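Local coordinates for Blo t 1 allergen (Blomia tropicalis, PDB 5JT8), which is a mite allergen and, as a member of the papain family, probably acts as a cysteine protease made as a proenzyme with an inhibitory propeptide, at residues 145-150 / 157-162; 195-200 / 220-225. One frame throughout, in Å; residues are numbered along the deposited sequence.

Both contacts lie in the helical part of the papain fold, with centres 11 Å apart. Contact 1 is buried and ties helix 139-154 to the chain returning from it; contact 2 joins the end of helix 187-196 to the segment leading to strand 227-230, its centre about 21 Å from the centre of the chain, against about 14 Å for contact 1. A buried carboxylate and two waters, one of them on the backbone, do most of the polar work in contact 1, whereas backbone pairing and cationic or imidazole donors do it in contact 2. The two meet: Tyr150 OH bonds to His224 O, Ser161 N probably to Val200 O, and the Tyr150 and Tyr223 rings pack edge-to-face.

Contact 1: residues 145-150 / 157-162; sequences VAESLY and SIELSE
Glu147 and Leu160 anchor a buried helix-to-loop contact in the papain fold, where helix 139-154 meets the chain that has turned back beside it and is about to enter helix 162-168. In papain-like proteases the long helix carries the catalytic cysteine at its N-terminal end, and here the modified Cys137 lies just before it; residues 145-150 form its middle. Glu147 reaches across with its chain extended beyond CG, running antiparallel alongside the Leu160 side chain, its CG against Leu160 CG. Its OE2 accepts the backbone N-H of Leu160 at 2.6 Å from N, a nearly straight bond (168°) that arrives on the anti side of the carboxylate and well out of its plane. The other oxygen, OE1, is held from outside the two segments by a salt bridge to Arg129 and a hydrogen bond with Thr126 OG1, so both ends of the carboxylate are gripped and its rotation is fixed. The arginine would be expected to favour the charged form, despite Glu162, whose OE2 lies 4.5 Å from Glu147 OE2; a water within hydrogen-bonding distance of both oxygens may ease their repulsion.

Apolar packing flanks the carboxylate on the same face of the helix. Leu160 CD1 rests 3.8 Å from Ala146 CB. Farther along, Ile158 lays CD1 over one face of the Tyr150 ring, 3.8 Å from its centroid and 27° off the normal, displaced toward the rim near CG. Ile158 CG1 sits between the backbone N and the carbonyl carbon (chi1 61°), which turns the end of the side chain toward the tyrosine. Beside this CH-pi contact a second water bridges the two backbones: it donates to Glu147 O at 2.7 Å and accepts from Ile158 N at 3.0 Å.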
loop_
_atom_site.group_PDB
_atom_site.type_symbol
_atom_site.label_atom_id
_atom_site.label_comp_id
_atom_site.label_asym_id
_atom_site.label_seq_id
_atom_site.Cartn_x
_atom_site.Cartn_y
_atom_site.Cartn_z
ATOM N N VAL A 145 -3.516 2.342 8.590
ATOM C CA VAL A 145 -4.159 1.481 9.575
ATOM C C VAL A 145 -4.330 2.240 10.896
ATOM O O VAL A 145 -5.420 2.248 11.467
ATOM C CB VAL A 145 -3.348 0.191 9.798
ATOM C CG1 VAL A 145 -3.771 -0.513 11.076
ATOM C CG2 VAL A 145 -3.509 -0.723 8.597
ATOM N N ALA A 146 -3.266 2.917 11.349
ATOM C CA ALA A 146 -3.319 3.659 12.616
ATOM C C ALA A 146 -4.385 4.753 12.585
ATOM O O ALA A 146 -5.166 4.904 13.524
ATOM C CB ALA A 146 -1.943 4.269 12.951
ATOM N N GLU A 147 -4.411 5.519 11.502
ATOM C CA GLU A 147 -5.411 6.560 11.352
ATOM C C GLU A 147 -6.827 5.955 11.351
ATOM O O GLU A 147 -7.725 6.497 11.987
ATOM C CB GLU A 147 -5.147 7.383 10.078
ATOM C CG GLU A 147 -3.833 8.176 10.117
ATOM C CD GLU A 147 -3.533 8.935 8.825
ATOM O OE1 GLU A 147 -4.333 8.864 7.866
ATOM O OE2 GLU A 147 -2.490 9.615 8.766
ATOM N N SER A 148 -7.009 4.820 10.679
ATOM C CA SER A 148 -8.298 4.121 10.675
ATOM C C SER A 148 -8.768 3.772 12.079
ATOM O O SER A 148 -9.930 3.964 12.434
ATOM C CB SER A 148 -8.211 2.826 9.854
ATOM O OG SER A 148 -7.935 3.131 8.511
ATOM N N LEU A 149 -7.852 3.228 12.866
ATOM C CA LEU A 149 -8.175 2.843 14.235
ATOM C C LEU A 149 -8.582 4.044 15.084
ATOM O O LEU A 149 -9.495 3.923 15.898
ATOM C CB LEU A 149 -6.995 2.107 14.875
ATOM C CG LEU A 149 -6.699 0.751 14.240
ATOM C CD1 LEU A 149 -5.508 0.039 14.918
ATOM C CD2 LEU A 149 -7.939 -0.139 14.279
ATOM N N TYR A 150 -7.926 5.200 14.905
ATOM C CA TYR A 150 -8.318 6.389 15.675
ATOM C C TYR A 150 -9.706 6.845 15.269
ATOM O O TYR A 150 -10.481 7.336 16.096
ATOM C CB TYR A 150 -7.301 7.537 15.515
ATOM C CG TYR A 150 -6.151 7.378 16.480
ATOM C CD1 TYR A 150 -6.213 7.918 17.762
ATOM C CD2 TYR A 150 -5.037 6.642 16.133
ATOM C CE1 TYR A 150 -5.178 7.741 18.665
ATOM C CE2 TYR A 150 -3.990 6.460 17.022
ATOM C CZ TYR A 150 -4.067 7.009 18.287
ATOM O OH TYR A 150 -3.028 6.828 19.175
ATOM N N SER A 157 -10.249 12.150 13.520
ATOM C CA SER A 157 -9.597 12.146 12.216
ATOM C C SER A 157 -8.232 12.800 12.358
ATOM O O SER A 157 -8.134 13.990 12.629
ATOM C CB SER A 157 -10.435 12.891 11.169
ATOM O OG SER A 157 -11.730 12.334 11.090
ATOM N N ILE A 158 -7.179 12.014 12.186
ATOM C CA ILE A 158 -5.831 12.552 12.248
ATOM C C ILE A 158 -5.071 12.178 10.991
ATOM O O ILE A 158 -5.358 11.162 10.327
ATOM C CB ILE A 158 -5.074 12.044 13.482
ATOM C CG1 ILE A 158 -4.965 10.521 13.432
ATOM C CG2 ILE A 158 -5.777 12.489 14.764
ATOM C CD1 ILE A 158 -4.499 9.885 14.730
ATOM N N GLU A 159 -4.121 13.028 10.645
ATOM C CA GLU A 159 -3.220 12.751 9.553
ATOM C C GLU A 159 -1.817 12.638 10.134
ATOM O O GLU A 159 -1.252 13.628 10.608
ATOM C CB GLU A 159 -3.278 13.846 8.494
ATOM C CG GLU A 159 -2.399 13.539 7.305
ATOM C CD GLU A 159 -2.548 14.539 6.186
ATOM O OE1 GLU A 159 -3.308 15.522 6.356
ATOM O OE2 GLU A 159 -1.896 14.337 5.138
ATOM N N LEU A 160 -1.276 11.428 10.115
ATOM C CA LEU A 160 0.035 11.176 10.685
ATOM C C LEU A 160 1.150 11.441 9.678
ATOM O O LEU A 160 0.923 11.450 8.462
ATOM C CB LEU A 160 0.115 9.745 11.202
ATOM C CG LEU A 160 -0.893 9.391 12.295
ATOM C CD1 LEU A 160 -0.798 7.914 12.657
ATOM C CD2 LEU A 160 -0.719 10.254 13.529
ATOM N N SER A 161 2.350 11.653 10.203
ATOM C CA SER A 161 3.537 11.917 9.393
ATOM C C SER A 161 4.215 10.642 8.878
ATOM O O SER A 161 4.953 9.983 9.622
ATOM C CB SER A 161 4.549 12.728 10.216
ATOM O OG SER A 161 5.724 13.010 9.484
ATOM N N GLU A 162 3.976 10.301 7.613
ATOM C CA GLU A 162 4.744 9.248 6.963
ATOM C C GLU A 162 6.231 9.591 6.905
ATOM O O GLU A 162 7.083 8.706 6.977
ATOM C CB GLU A 162 4.233 8.977 5.545
ATOM C CG GLU A 162 2.953 8.156 5.484
ATOM C CD GLU A 162 1.703 8.992 5.735
ATOM O OE1 GLU A 162 1.821 10.235 5.875
ATOM O OE2 GLU A 162 0.595 8.405 5.781
HETATM O O HOH W 1 -8.087 9.210 11.979
HETATM O O HOH W 2 -1.238 10.126 6.410
#

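Contact 2: residues 195-200 / 220-225; sequences IRTGLV and GQRYHV
Leu199 and Tyr223 form a single antiparallel bridge, a hydrogen-bonded pair in which Tyr223 N gives to Leu199 O at 2.8 Å and Leu199 N to Tyr223 O at 3.0 Å. Beside it Arg222 NH1 donates to Gly198 O at 2.8 Å; the oxygen lies in the guanidinium plane, yet the bond is bent (132°). The same NH1 makes a salt bridge to Glu164, so the arginine joins this turn to helix 162-168. His224 ND1 reaches Ile195 O at 3.3 Å from above the carbonyl plane, and ND1 also has a weak bond to Met194 O.

Around these bonds the guanidinium and imidazole each have one face covered. Val200 CG1 sits over the centre of the guanidinium, and Gly198 CA lies over the His224 ring, 3.7 Å from its centroid. Thr197 leaves the helix and Gly198 follows with positive phi (79°); no side chain comes between its CA and the imidazole. Ile195 CG1 meets Val225 CG2 at 3.6 Å, the side chains set roughly perpendicular. The imidazole meets carbonyls at the end of helix 187-196, whose partial negative charge would probably favour a donor there, while Glu164 answers the arginine's charge.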
loop_
_atom_site.group_PDB
_atom_site.type_symbol
_atom_site.label_atom_id
_atom_site.label_comp_id
_atom_site.label_asym_id
_atom_site.label_seq_id
_atom_site.Cartn_x
_atom_site.Cartn_y
_atom_site.Cartn_z
ATOM N N ILE A 195 4.689 2.343 18.531
ATOM C CA ILE A 195 4.611 1.928 19.928
ATOM C C ILE A 195 5.631 2.648 20.783
ATOM O O ILE A 195 5.295 3.266 21.797
ATOM C CB ILE A 195 4.832 0.403 20.074
ATOM C CG1 ILE A 195 3.648 -0.368 19.489
ATOM C CG2 ILE A 195 5.040 0.010 21.539
ATOM C CD1 ILE A 195 3.983 -1.815 19.201
ATOM N N ARG A 196 6.892 2.573 20.382
ATOM C CA ARG A 196 7.957 3.018 21.267
ATOM C C ARG A 196 8.090 4.532 21.312
ATOM O O ARG A 196 8.508 5.099 22.324
ATOM C CB ARG A 196 9.277 2.380 20.838
ATOM C CG ARG A 196 9.262 0.861 20.920
ATOM C CD ARG A 196 10.545 0.252 20.375
ATOM N NE ARG A 196 10.469 -1.206 20.327
ATOM C CZ ARG A 196 11.359 -1.991 19.724
ATOM N NH1 ARG A 196 12.412 -1.464 19.105
ATOM N NH2 ARG A 196 11.194 -3.306 19.735
ATOM N N THR A 197 7.735 5.194 20.216
ATOM C CA THR A 197 7.997 6.636 20.065
ATOM C C THR A 197 6.722 7.420 19.750
ATOM O O THR A 197 6.515 8.513 20.258
ATOM C CB THR A 197 9.022 6.887 18.943
ATOM O OG1 THR A 197 10.217 6.147 19.220
ATOM C CG2 THR A 197 9.365 8.387 18.802
ATOM N N GLY A 198 5.861 6.833 18.921
ATOM C CA GLY A 198 4.679 7.510 18.414
ATOM C C GLY A 198 4.986 8.461 17.269
ATOM O O GLY A 198 6.123 8.876 17.090
ATOM N N LEU A 199 3.964 8.806 16.484
ATOM C CA LEU A 199 4.129 9.725 15.358
ATOM C C LEU A 199 3.441 11.055 15.609
ATOM O O LEU A 199 2.343 11.085 16.158
ATOM C CB LEU A 199 3.572 9.118 14.068
ATOM C CG LEU A 199 4.296 7.915 13.481
ATOM C CD1 LEU A 199 3.428 7.274 12.381
ATOM C CD2 LEU A 199 5.658 8.336 12.946
ATOM N N VAL A 200 4.078 12.154 15.210
ATOM C CA VAL A 200 3.407 13.448 15.242
ATOM C C VAL A 200 2.553 13.558 13.984
ATOM O O VAL A 200 2.675 12.741 13.064
ATOM C CB VAL A 200 4.386 14.646 15.311
ATOM C CG1 VAL A 200 5.210 14.604 16.594
ATOM C CG2 VAL A 200 5.273 14.696 14.070
ATOM N N GLY A 220 4.675 18.426 19.246
ATOM C CA GLY A 220 3.371 18.176 18.686
ATOM C C GLY A 220 2.916 16.949 19.416
ATOM O O GLY A 220 3.736 16.212 19.964
ATOM N N GLN A 221 1.615 16.730 19.457
ATOM C CA GLN A 221 1.108 15.540 20.100
ATOM C C GLN A 221 1.603 14.305 19.341
ATOM O O GLN A 221 1.794 14.357 18.124
ATOM C CB GLN A 221 -0.412 15.582 20.155
ATOM C CG GLN A 221 -1.011 14.442 20.930
ATOM C CD GLN A 221 -2.285 14.847 21.608
ATOM O OE1 GLN A 221 -2.531 16.037 21.826
ATOM N NE2 GLN A 221 -3.110 13.864 21.955
ATOM N N ARG A 222 1.828 13.207 20.054
ATOM C CA ARG A 222 2.265 11.978 19.406
ATOM C C ARG A 222 1.203 10.916 19.532
ATOM O O ARG A 222 0.619 10.730 20.593
ATOM C CB ARG A 222 3.597 11.481 19.992
ATOM C CG ARG A 222 4.784 12.259 19.463
ATOM C CD ARG A 222 6.128 11.736 19.931
ATOM N NE ARG A 222 7.201 12.573 19.398
ATOM C CZ ARG A 222 7.905 12.288 18.305
ATOM N NH1 ARG A 222 7.673 11.168 17.632
ATOM N NH2 ARG A 222 8.858 13.118 17.893
ATOM N N TYR A 223 0.958 10.219 18.433
ATOM C CA TYR A 223 -0.053 9.175 18.398
ATOM C C TYR A 223 0.610 7.806 18.340
ATOM O O TYR A 223 1.457 7.552 17.484
ATOM C CB TYR A 223 -0.983 9.397 17.206
ATOM C CG TYR A 223 -1.725 10.694 17.355
ATOM C CD1 TYR A 223 -1.143 11.899 16.976
ATOM C CD2 TYR A 223 -2.988 10.724 17.934
ATOM C CE1 TYR A 223 -1.819 13.105 17.143
ATOM C CE2 TYR A 223 -3.673 11.921 18.100
ATOM C CZ TYR A 223 -3.085 13.107 17.709
ATOM O OH TYR A 223 -3.766 14.292 17.883
ATOM N N HIS A 224 0.227 6.933 19.258
ATOM C CA HIS A 224 0.822 5.610 19.342
ATOM C C HIS A 224 -0.157 4.543 18.912
ATOM O O HIS A 224 -1.337 4.804 18.758
ATOM C CB HIS A 224 1.267 5.311 20.774
ATOM C CG HIS A 224 2.242 6.298 21.327
ATOM N ND1 HIS A 224 3.597 6.045 21.395
ATOM C CD2 HIS A 224 2.063 7.540 21.838
ATOM C CE1 HIS A 224 4.209 7.089 21.928
ATOM N NE2 HIS A 224 3.302 8.007 22.208
ATOM N N VAL A 225 0.353 3.333 18.733
ATOM C CA VAL A 225 -0.463 2.135 18.863
ATOM C C VAL A 225 0.168 1.380 20.044
ATOM O O VAL A 225 1.229 1.762 20.503
ATOM C CB VAL A 225 -0.476 1.281 17.586
ATOM C CG1 VAL A 225 -0.865 2.128 16.359
ATOM C CG2 VAL A 225 0.890 0.631 17.365
HETATM O O HOH W 3 2.974 3.003 23.084
#